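Local coordinates for protein putative efflux transporter (Bacteroides eggerthii, PDB 4L8J) that probably acts as the periplasmic adaptor, or membrane-fusion subunit, of an HlyD-family efflux system, helping to carry substrates out across the cell envelope, at residues F39-V50 with L61-I70; V197-Y205 with P216-F226. One frame throughout, in Å; residues are numbered along the deposited sequence.

Contact 1 (39-50 with 61-70) and contact 2 (197-205 with 216-226) lie in different modules of an elongated chain, their centres 39 Å apart and their nearest atoms about 21 Å apart. They come one after the other in sequence and share no strand. Contact 1 pairs strands 43-47 and 61-65 of a small antiparallel sheet in the barrel-sandwich part, where helix 68-95 leaves to form a hairpin with helix 102-127. Contact 2 is the hairpin of strands 198-205 and 215-221 in a closed six-stranded antiparallel barrel. This string of separate modules is as in other membrane-fusion proteins of efflux pumps.

Contact 1: F39-V50 with L61-I70; sequences FRVSGQIINLPV and LIAAIDPRDI
Ile-65 slides its CG2 methyl over the ring of Phe-39, 3.7 Å from the ring centroid and nearly on the ring normal, a CH-pi contact. The rim of the same ring abuts the backbone of the same strand, 61-65: CZ touches Ala-63 CB at 3.6 Å, and Ala-64 N lies at the edge in the ring plane. The other branch of Ile-65 turns off toward Val-41: with chi1 61°, CG1 stands between the backbone N and carbonyl carbon, and CD1 reaches Val-41 CG2 at 3.8 Å beside the Gly-43 backbone. Val-41 CG2 also meets Ile-70 CD1 tip to tip, joining the loop to the first turn of helix 68-95. Strands 43-47 and 61-65 run antiparallel within the barrel-sandwich (lipoyl-like) domain, with a classic beta bulge where Ile-46 and Asn-47 both face Ala-64. Ala-64 O takes a straight bond from Ile-46 N (2.8 Å, 168°) and a weak one from Asn-47 N, while Ala-64 N returns a bond to Asn-47 O. From the bulge itself, Ile-46 passes its CG2 obliquely across Asp-66 CB at 3.7 Å, and Asp-66 N donates to Gln-44 O. Ile-156 of strand 155-161 packs against Phe-39, Ile-45 and Ala-63.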
loop_
_atom_site.group_PDB
_atom_site.type_symbol
_atom_site.label_atom_id
_atom_site.label_comp_id
_atom_site.label_asym_id
_atom_site.label_seq_id
_atom_site.Cartn_x
_atom_site.Cartn_y
_atom_site.Cartn_z
ATOM N N PHE A 39 10.503 -56.368 39.622
ATOM C CA PHE A 39 10.992 -57.679 39.190
ATOM C C PHE A 39 9.791 -58.547 38.755
ATOM O O PHE A 39 8.668 -58.332 39.235
ATOM C CB PHE A 39 11.776 -58.381 40.325
ATOM C CG PHE A 39 13.173 -57.867 40.585
ATOM C CD1 PHE A 39 14.265 -58.403 39.915
ATOM C CD2 PHE A 39 13.400 -56.879 41.534
ATOM C CE1 PHE A 39 15.562 -57.946 40.176
ATOM C CE2 PHE A 39 14.699 -56.426 41.801
ATOM C CZ PHE A 39 15.769 -56.955 41.108
ATOM N N ARG A 40 10.014 -59.500 37.840
ATOM C CA ARG A 40 8.942 -60.399 37.411
ATOM C C ARG A 40 9.021 -61.702 38.241
ATOM O O ARG A 40 8.201 -62.610 38.067
ATOM C CB ARG A 40 9.013 -60.670 35.896
ATOM C CG ARG A 40 8.740 -59.420 35.040
ATOM C CD ARG A 40 8.972 -59.683 33.566
ATOM N NE ARG A 40 8.988 -58.435 32.797
ATOM C CZ ARG A 40 9.515 -58.302 31.581
ATOM N NH1 ARG A 40 10.087 -59.339 30.979
ATOM N NH2 ARG A 40 9.485 -57.127 30.964
ATOM N N VAL A 41 10.030 -61.779 39.133
ATOM C CA VAL A 41 10.315 -62.906 40.035
ATOM C C VAL A 41 10.431 -62.372 41.452
ATOM O O VAL A 41 10.611 -61.174 41.633
ATOM C CB VAL A 41 11.572 -63.736 39.634
ATOM C CG1 VAL A 41 11.301 -64.579 38.400
ATOM C CG2 VAL A 41 12.808 -62.865 39.437
ATOM N N SER A 42 10.339 -63.254 42.450
ATOM C CA SER A 42 10.484 -62.910 43.862
ATOM C C SER A 42 11.878 -63.294 44.330
ATOM O O SER A 42 12.455 -64.267 43.830
ATOM C CB SER A 42 9.423 -63.621 44.701
ATOM O OG SER A 42 8.112 -63.223 44.328
ATOM N N GLY A 43 12.420 -62.528 45.263
ATOM C CA GLY A 43 13.744 -62.826 45.783
ATOM C C GLY A 43 14.319 -61.749 46.660
ATOM O O GLY A 43 13.631 -60.787 47.006
ATOM N N GLN A 44 15.585 -61.925 47.040
ATOM C CA GLN A 44 16.308 -60.963 47.858
ATOM C C GLN A 44 17.227 -60.082 46.978
ATOM O O GLN A 44 18.142 -60.604 46.331
ATOM C CB GLN A 44 17.125 -61.687 48.953
ATOM C CG GLN A 44 18.097 -60.763 49.704
ATOM C CD GLN A 44 18.678 -61.377 50.950
ATOM O OE1 GLN A 44 18.363 -60.944 52.064
ATOM N NE2 GLN A 44 19.580 -62.360 50.797
ATOM N N ILE A 45 17.025 -58.753 47.012
ATOM C CA ILE A 45 17.896 -57.809 46.288
ATOM C C ILE A 45 19.311 -57.966 46.842
ATOM O O ILE A 45 19.473 -58.029 48.050
ATOM C CB ILE A 45 17.370 -56.343 46.388
ATOM C CG1 ILE A 45 16.051 -56.197 45.591
ATOM C CG2 ILE A 45 18.418 -55.324 45.874
ATOM C CD1 ILE A 45 15.176 -55.105 46.042
ATOM N N ILE A 46 20.310 -58.144 45.976
ATOM C CA ILE A 46 21.714 -58.266 46.400
ATOM C C ILE A 46 22.541 -57.145 45.753
ATOM O O ILE A 46 23.724 -56.983 46.054
ATOM C CB ILE A 46 22.312 -59.647 46.108
ATOM C CG1 ILE A 46 22.163 -60.028 44.606
ATOM C CG2 ILE A 46 21.745 -60.701 47.094
ATOM C CD1 ILE A 46 23.222 -61.047 44.075
ATOM N N ASN A 47 21.921 -56.413 44.814
ATOM C CA ASN A 47 22.572 -55.296 44.144
ATOM C C ASN A 47 21.530 -54.242 43.794
ATOM O O ASN A 47 20.498 -54.559 43.216
ATOM C CB ASN A 47 23.351 -55.760 42.904
ATOM C CG ASN A 47 24.325 -54.733 42.368
ATOM O OD1 ASN A 47 24.531 -53.681 42.946
ATOM N ND2 ASN A 47 24.950 -55.007 41.245
ATOM N N LEU A 48 21.798 -52.997 44.192
ATOM C CA LEU A 48 20.990 -51.818 43.935
ATOM C C LEU A 48 21.996 -50.722 43.511
ATOM O O LEU A 48 22.364 -49.880 44.310
ATOM C CB LEU A 48 20.198 -51.480 45.209
ATOM C CG LEU A 48 18.973 -50.570 45.081
ATOM C CD1 LEU A 48 18.015 -51.046 43.996
ATOM C CD2 LEU A 48 18.232 -50.525 46.385
ATOM N N PRO A 49 22.557 -50.806 42.284
ATOM C CA PRO A 49 23.688 -49.934 41.935
ATOM C C PRO A 49 23.342 -48.494 41.540
ATOM O O PRO A 49 24.262 -47.715 41.291
ATOM C CB PRO A 49 24.308 -50.677 40.750
ATOM C CG PRO A 49 23.107 -51.301 40.058
ATOM C CD PRO A 49 22.306 -51.804 41.213
ATOM N N VAL A 50 22.039 -48.150 41.445
ATOM C CA VAL A 50 21.582 -46.804 41.062
ATOM C C VAL A 50 21.130 -45.985 42.294
ATOM O O VAL A 50 20.759 -46.551 43.324
ATOM C CB VAL A 50 20.474 -46.863 39.978
ATOM C CG1 VAL A 50 21.037 -47.402 38.654
ATOM C CG2 VAL A 50 19.273 -47.706 40.438
ATOM N N LEU A 61 21.538 -51.827 34.340
ATOM C CA LEU A 61 21.098 -52.539 35.535
ATOM C C LEU A 61 20.508 -51.570 36.575
ATOM O O LEU A 61 21.096 -50.545 36.868
ATOM C CB LEU A 61 22.269 -53.353 36.153
ATOM C CG LEU A 61 21.957 -54.248 37.362
ATOM C CD1 LEU A 61 21.008 -55.379 36.998
ATOM C CD2 LEU A 61 23.221 -54.831 37.934
ATOM N N ILE A 62 19.322 -51.895 37.088
ATOM C CA ILE A 62 18.646 -51.129 38.148
ATOM C C ILE A 62 18.833 -51.851 39.463
ATOM O O ILE A 62 19.145 -51.231 40.479
ATOM C CB ILE A 62 17.122 -50.958 37.832
ATOM C CG1 ILE A 62 16.888 -50.158 36.526
ATOM C CG2 ILE A 62 16.385 -50.334 39.056
ATOM C CD1 ILE A 62 17.311 -48.697 36.609
ATOM N N ALA A 63 18.602 -53.177 39.445
ATOM C CA ALA A 63 18.682 -54.003 40.645
ATOM C C ALA A 63 18.819 -55.455 40.268
ATOM O O ALA A 63 18.444 -55.833 39.165
ATOM C CB ALA A 63 17.442 -53.802 41.522
ATOM N N ALA A 64 19.373 -56.270 41.172
ATOM C CA ALA A 64 19.481 -57.713 40.943
ATOM C C ALA A 64 19.118 -58.457 42.200
ATOM O O ALA A 64 19.454 -58.005 43.293
ATOM C CB ALA A 64 20.891 -58.096 40.501
ATOM N N ILE A 65 18.414 -59.595 42.053
ATOM C CA ILE A 65 18.083 -60.469 43.193
ATOM C C ILE A 65 19.085 -61.621 43.191
ATOM O O ILE A 65 19.693 -61.890 42.146
ATOM C CB ILE A 65 16.602 -60.968 43.227
ATOM C CG1 ILE A 65 16.241 -61.806 41.995
ATOM C CG2 ILE A 65 15.606 -59.822 43.449
ATOM C CD1 ILE A 65 15.283 -62.961 42.269
ATOM N N ASP A 66 19.278 -62.282 44.367
ATOM C CA ASP A 66 20.151 -63.443 44.541
ATOM C C ASP A 66 19.636 -64.561 43.608
ATOM O O ASP A 66 18.495 -65.002 43.774
ATOM C CB ASP A 66 20.154 -63.889 46.018
ATOM C CG ASP A 66 21.156 -64.961 46.409
ATOM O OD1 ASP A 66 21.849 -65.496 45.507
ATOM O OD2 ASP A 66 21.282 -65.235 47.621
ATOM N N PRO A 67 20.441 -64.939 42.585
ATOM C CA PRO A 67 19.973 -65.918 41.597
ATOM C C PRO A 67 20.108 -67.375 42.025
ATOM O O PRO A 67 19.759 -68.248 41.237
ATOM C CB PRO A 67 20.885 -65.636 40.398
ATOM C CG PRO A 67 22.175 -65.199 41.007
ATOM C CD PRO A 67 21.800 -64.449 42.256
ATOM N N ARG A 68 20.628 -67.635 43.246
ATOM C CA ARG A 68 20.926 -68.962 43.776
ATOM C C ARG A 68 19.832 -70.013 43.521
ATOM O O ARG A 68 20.129 -71.001 42.850
ATOM C CB ARG A 68 21.268 -68.910 45.281
ATOM N N ASP A 69 18.601 -69.816 44.054
ATOM C CA ASP A 69 17.482 -70.765 43.959
ATOM C C ASP A 69 17.006 -70.965 42.525
ATOM O O ASP A 69 16.883 -72.102 42.092
ATOM C CB ASP A 69 16.303 -70.329 44.844
ATOM C CG ASP A 69 16.610 -70.338 46.333
ATOM O OD1 ASP A 69 17.570 -71.041 46.742
ATOM O OD2 ASP A 69 15.888 -69.653 47.091
ATOM N N ILE A 70 16.817 -69.869 41.781
ATOM C CA ILE A 70 16.393 -69.895 40.386
ATOM C C ILE A 70 17.452 -70.631 39.546
ATOM O O ILE A 70 17.086 -71.432 38.685
ATOM C CB ILE A 70 16.113 -68.455 39.909
ATOM C CG1 ILE A 70 14.825 -67.944 40.580
ATOM C CG2 ILE A 70 16.010 -68.380 38.378
ATOM C CD1 ILE A 70 14.622 -66.368 40.570
#

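Contact 2: V197-Y205 with P216-F226; sequences VFNARLEEY and PVTIIIDDAAF
Phe-226 points the edge of its ring into the face of Phe-198, a T-shaped pair with planes at 82° and CD1 of Phe-226 over the centre of the Phe-198 ring. Next to it Asn-199 is held by three bonds across the hairpin: its backbone N gives a straight bond to Asp-223 OD2 (2.9 Å), met on the anti lone pair, its ND2 binds Asp-222 O at 3.0 Å with the acceptor in the amide plane, and its O accepts from Asp-222 N. Arg-201 lies alongside Ile-220, whose CB sits over one guanidinium face and whose CD1 touches NH2 at 3.5 Å. The Asp-222 side chain crosses that of Arg-201 at about a right angle, carboxylate and guanidinium planes perpendicular, and the salt bridge from NH1 to OD2 is long (4.0 Å); a water links NH1, weakly, to Ile-221 O. Glu-203, extended with CG anti to N (chi1 -179°), runs beside Thr-218, its OE1 3.4 Å from Thr-218 CG2. Thr-218 O accepts from both Glu-203 N and Glu-204 N, which approach from one face of its plane: a classic beta bulge. In the second shell, Asp-223 OD1 takes Ala-225 N in an Asx turn that sets the chain leading to Phe-226, Arg-166 forms a salt bridge with Glu-203 OE1, and Lys-187 bonds Asn-199 OD1. This hairpin lies in the barrel between strands 166-171 and 185-190, with helix 176-180 against Tyr-205 and Val-217.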
loop_
_atom_site.group_PDB
_atom_site.type_symbol
_atom_site.label_atom_id
_atom_site.label_comp_id
_atom_site.label_asym_id
_atom_site.label_seq_id
_atom_site.Cartn_x
_atom_site.Cartn_y
_atom_site.Cartn_z
ATOM N N VAL A 197 18.430 -19.864 24.020
ATOM C CA VAL A 197 17.288 -20.210 23.196
ATOM C C VAL A 197 17.520 -21.575 22.556
ATOM O O VAL A 197 18.612 -21.844 22.044
ATOM C CB VAL A 197 17.098 -19.063 22.165
ATOM C CG1 VAL A 197 16.158 -19.447 21.036
ATOM C CG2 VAL A 197 16.630 -17.787 22.851
ATOM N N PHE A 198 16.504 -22.446 22.615
ATOM C CA PHE A 198 16.575 -23.779 22.048
ATOM C C PHE A 198 15.550 -23.980 20.940
ATOM O O PHE A 198 14.390 -23.609 21.103
ATOM C CB PHE A 198 16.355 -24.850 23.136
ATOM C CG PHE A 198 17.343 -24.791 24.273
ATOM C CD1 PHE A 198 18.566 -25.449 24.188
ATOM C CD2 PHE A 198 17.035 -24.107 25.450
ATOM C CE1 PHE A 198 19.475 -25.410 25.261
ATOM C CE2 PHE A 198 17.949 -24.042 26.498
ATOM C CZ PHE A 198 19.158 -24.703 26.405
ATOM N N ASN A 199 15.964 -24.624 19.846
ATOM C CA ASN A 199 15.063 -24.977 18.773
ATOM C C ASN A 199 14.121 -26.067 19.266
ATOM O O ASN A 199 14.495 -26.929 20.073
ATOM C CB ASN A 199 15.849 -25.450 17.532
ATOM C CG ASN A 199 14.958 -25.830 16.365
ATOM O OD1 ASN A 199 14.352 -24.971 15.700
ATOM N ND2 ASN A 199 14.792 -27.132 16.151
ATOM N N ALA A 200 12.895 -26.023 18.784
ATOM C CA ALA A 200 11.906 -27.005 19.149
ATOM C C ALA A 200 11.163 -27.390 17.910
ATOM O O ALA A 200 11.094 -26.594 16.974
ATOM C CB ALA A 200 10.952 -26.430 20.199
ATOM N N ARG A 201 10.611 -28.596 17.879
ATOM C CA ARG A 201 9.835 -29.004 16.727
ATOM C C ARG A 201 8.387 -29.235 17.123
ATOM O O ARG A 201 8.100 -29.619 18.253
ATOM C CB ARG A 201 10.434 -30.256 16.047
ATOM C CG ARG A 201 10.451 -31.505 16.919
ATOM C CD ARG A 201 10.730 -32.764 16.111
ATOM N NE ARG A 201 10.093 -33.922 16.744
ATOM C CZ ARG A 201 10.646 -34.632 17.718
ATOM N NH1 ARG A 201 11.862 -34.335 18.155
ATOM N NH2 ARG A 201 9.984 -35.641 18.270
ATOM N N LEU A 202 7.482 -29.095 16.154
ATOM C CA LEU A 202 6.079 -29.361 16.381
ATOM C C LEU A 202 5.832 -30.833 16.640
ATOM O O LEU A 202 6.266 -31.666 15.849
ATOM C CB LEU A 202 5.252 -28.920 15.157
ATOM C CG LEU A 202 3.746 -29.144 15.259
ATOM C CD1 LEU A 202 3.129 -28.335 16.443
ATOM C CD2 LEU A 202 3.080 -28.787 13.960
ATOM N N GLU A 203 5.084 -31.156 17.698
ATOM C CA GLU A 203 4.693 -32.531 17.886
ATOM C C GLU A 203 3.284 -32.687 17.333
ATOM O O GLU A 203 3.017 -33.612 16.568
ATOM C CB GLU A 203 4.783 -33.003 19.342
ATOM C CG GLU A 203 4.378 -34.475 19.427
ATOM C CD GLU A 203 4.436 -35.174 20.769
ATOM O OE1 GLU A 203 3.820 -34.672 21.735
ATOM O OE2 GLU A 203 5.030 -36.276 20.829
ATOM N N GLU A 204 2.382 -31.762 17.712
ATOM C CA GLU A 204 0.981 -31.775 17.299
ATOM C C GLU A 204 0.233 -30.561 17.851
ATOM O O GLU A 204 0.707 -29.923 18.776
ATOM C CB GLU A 204 0.272 -33.049 17.796
ATOM C CG GLU A 204 0.230 -33.115 19.318
ATOM C CD GLU A 204 -0.132 -34.451 19.921
ATOM O OE1 GLU A 204 0.327 -35.491 19.394
ATOM O OE2 GLU A 204 -0.832 -34.451 20.958
ATOM N N TYR A 205 -0.932 -30.265 17.290
ATOM C CA TYR A 205 -1.819 -29.237 17.831
ATOM C C TYR A 205 -3.242 -29.651 17.551
ATOM O O TYR A 205 -3.496 -30.273 16.512
ATOM C CB TYR A 205 -1.506 -27.798 17.366
ATOM C CG TYR A 205 -1.633 -27.484 15.888
ATOM C CD1 TYR A 205 -2.862 -27.131 15.332
ATOM C CD2 TYR A 205 -0.500 -27.382 15.081
ATOM C CE1 TYR A 205 -2.975 -26.775 13.982
ATOM C CE2 TYR A 205 -0.594 -26.989 13.743
ATOM C CZ TYR A 205 -1.835 -26.707 13.192
ATOM O OH TYR A 205 -1.912 -26.341 11.871
ATOM N N PRO A 216 -4.545 -25.726 21.541
ATOM C CA PRO A 216 -3.487 -26.370 22.354
ATOM C C PRO A 216 -2.424 -26.961 21.419
ATOM O O PRO A 216 -2.745 -27.659 20.433
ATOM C CB PRO A 216 -4.225 -27.459 23.166
ATOM C CG PRO A 216 -5.703 -27.354 22.795
ATOM C CD PRO A 216 -5.805 -26.502 21.548
ATOM N N VAL A 217 -1.173 -26.596 21.679
ATOM C CA VAL A 217 -0.015 -26.995 20.881
ATOM C C VAL A 217 0.961 -27.749 21.774
ATOM O O VAL A 217 1.233 -27.311 22.884
ATOM C CB VAL A 217 0.699 -25.769 20.228
ATOM C CG1 VAL A 217 1.852 -26.225 19.319
ATOM C CG2 VAL A 217 -0.265 -24.876 19.431
ATOM N N THR A 218 1.567 -28.810 21.248
ATOM C CA THR A 218 2.652 -29.518 21.920
ATOM C C THR A 218 3.880 -29.433 21.029
ATOM O O THR A 218 3.796 -29.698 19.836
ATOM C CB THR A 218 2.284 -30.965 22.297
ATOM O OG1 THR A 218 1.115 -30.920 23.100
ATOM C CG2 THR A 218 3.371 -31.627 23.128
ATOM N N ILE A 219 5.016 -29.040 21.612
ATOM C CA ILE A 219 6.275 -28.960 20.907
ATOM C C ILE A 219 7.297 -29.808 21.687
ATOM O O ILE A 219 7.080 -30.087 22.866
ATOM C CB ILE A 219 6.762 -27.505 20.668
ATOM C CG1 ILE A 219 6.966 -26.736 22.010
ATOM C CG2 ILE A 219 5.835 -26.748 19.699
ATOM C CD1 ILE A 219 7.710 -25.361 21.851
ATOM N N ILE A 220 8.387 -30.231 21.020
ATOM C CA ILE A 220 9.459 -31.016 21.640
ATOM C C ILE A 220 10.796 -30.332 21.362
ATOM O O ILE A 220 11.048 -29.884 20.238
ATOM C CB ILE A 220 9.452 -32.498 21.184
ATOM C CG1 ILE A 220 8.133 -33.175 21.555
ATOM C CG2 ILE A 220 10.644 -33.290 21.791
ATOM C CD1 ILE A 220 7.864 -34.416 20.749
ATOM N N ILE A 221 11.639 -30.228 22.392
ATOM C CA ILE A 221 12.979 -29.648 22.238
ATOM C C ILE A 221 13.780 -30.551 21.292
ATOM O O ILE A 221 13.801 -31.788 21.453
ATOM C CB ILE A 221 13.677 -29.445 23.609
ATOM C CG1 ILE A 221 12.866 -28.469 24.519
ATOM C CG2 ILE A 221 15.135 -28.980 23.423
ATOM C CD1 ILE A 221 12.893 -26.988 24.113
ATOM N N ASP A 222 14.352 -29.923 20.259
ATOM C CA ASP A 222 15.109 -30.574 19.206
ATOM C C ASP A 222 16.320 -29.714 18.921
ATOM O O ASP A 222 16.340 -28.926 17.966
ATOM C CB ASP A 222 14.217 -30.753 17.972
ATOM C CG ASP A 222 14.788 -31.680 16.924
ATOM O OD1 ASP A 222 15.915 -32.187 17.128
ATOM O OD2 ASP A 222 14.099 -31.919 15.906
ATOM N N ASP A 223 17.292 -29.794 19.825
ATOM C CA ASP A 223 18.482 -28.966 19.782
ATOM C C ASP A 223 19.640 -29.694 20.451
ATOM O O ASP A 223 19.511 -30.117 21.602
ATOM C CB ASP A 223 18.202 -27.611 20.483
ATOM C CG ASP A 223 19.182 -26.513 20.149
ATOM O OD1 ASP A 223 20.405 -26.771 20.203
ATOM O OD2 ASP A 223 18.733 -25.375 19.901
ATOM N N ALA A 224 20.769 -29.825 19.733
ATOM C CA ALA A 224 21.978 -30.500 20.226
ATOM C C ALA A 224 22.516 -29.843 21.519
ATOM O O ALA A 224 22.986 -30.562 22.406
ATOM C CB ALA A 224 23.058 -30.489 19.150
ATOM N N ALA A 225 22.395 -28.488 21.634
ATOM C CA ALA A 225 22.859 -27.727 22.802
ATOM C C ALA A 225 22.025 -28.007 24.065
ATOM O O ALA A 225 22.473 -27.660 25.165
ATOM C CB ALA A 225 22.853 -26.239 22.503
ATOM N N PHE A 226 20.839 -28.642 23.923
ATOM C CA PHE A 226 19.996 -28.941 25.076
ATOM C C PHE A 226 20.524 -30.150 25.828
ATOM O O PHE A 226 20.107 -31.288 25.586
ATOM C CB PHE A 226 18.510 -29.130 24.700
ATOM C CG PHE A 226 17.618 -29.149 25.923
ATOM C CD1 PHE A 226 17.470 -28.016 26.715
ATOM C CD2 PHE A 226 16.937 -30.302 26.286
ATOM C CE1 PHE A 226 16.662 -28.036 27.852
ATOM C CE2 PHE A 226 16.116 -30.320 27.415
ATOM C CZ PHE A 226 15.992 -29.188 28.198
HETATM O O HOH W 1 13.857 -34.193 19.748
#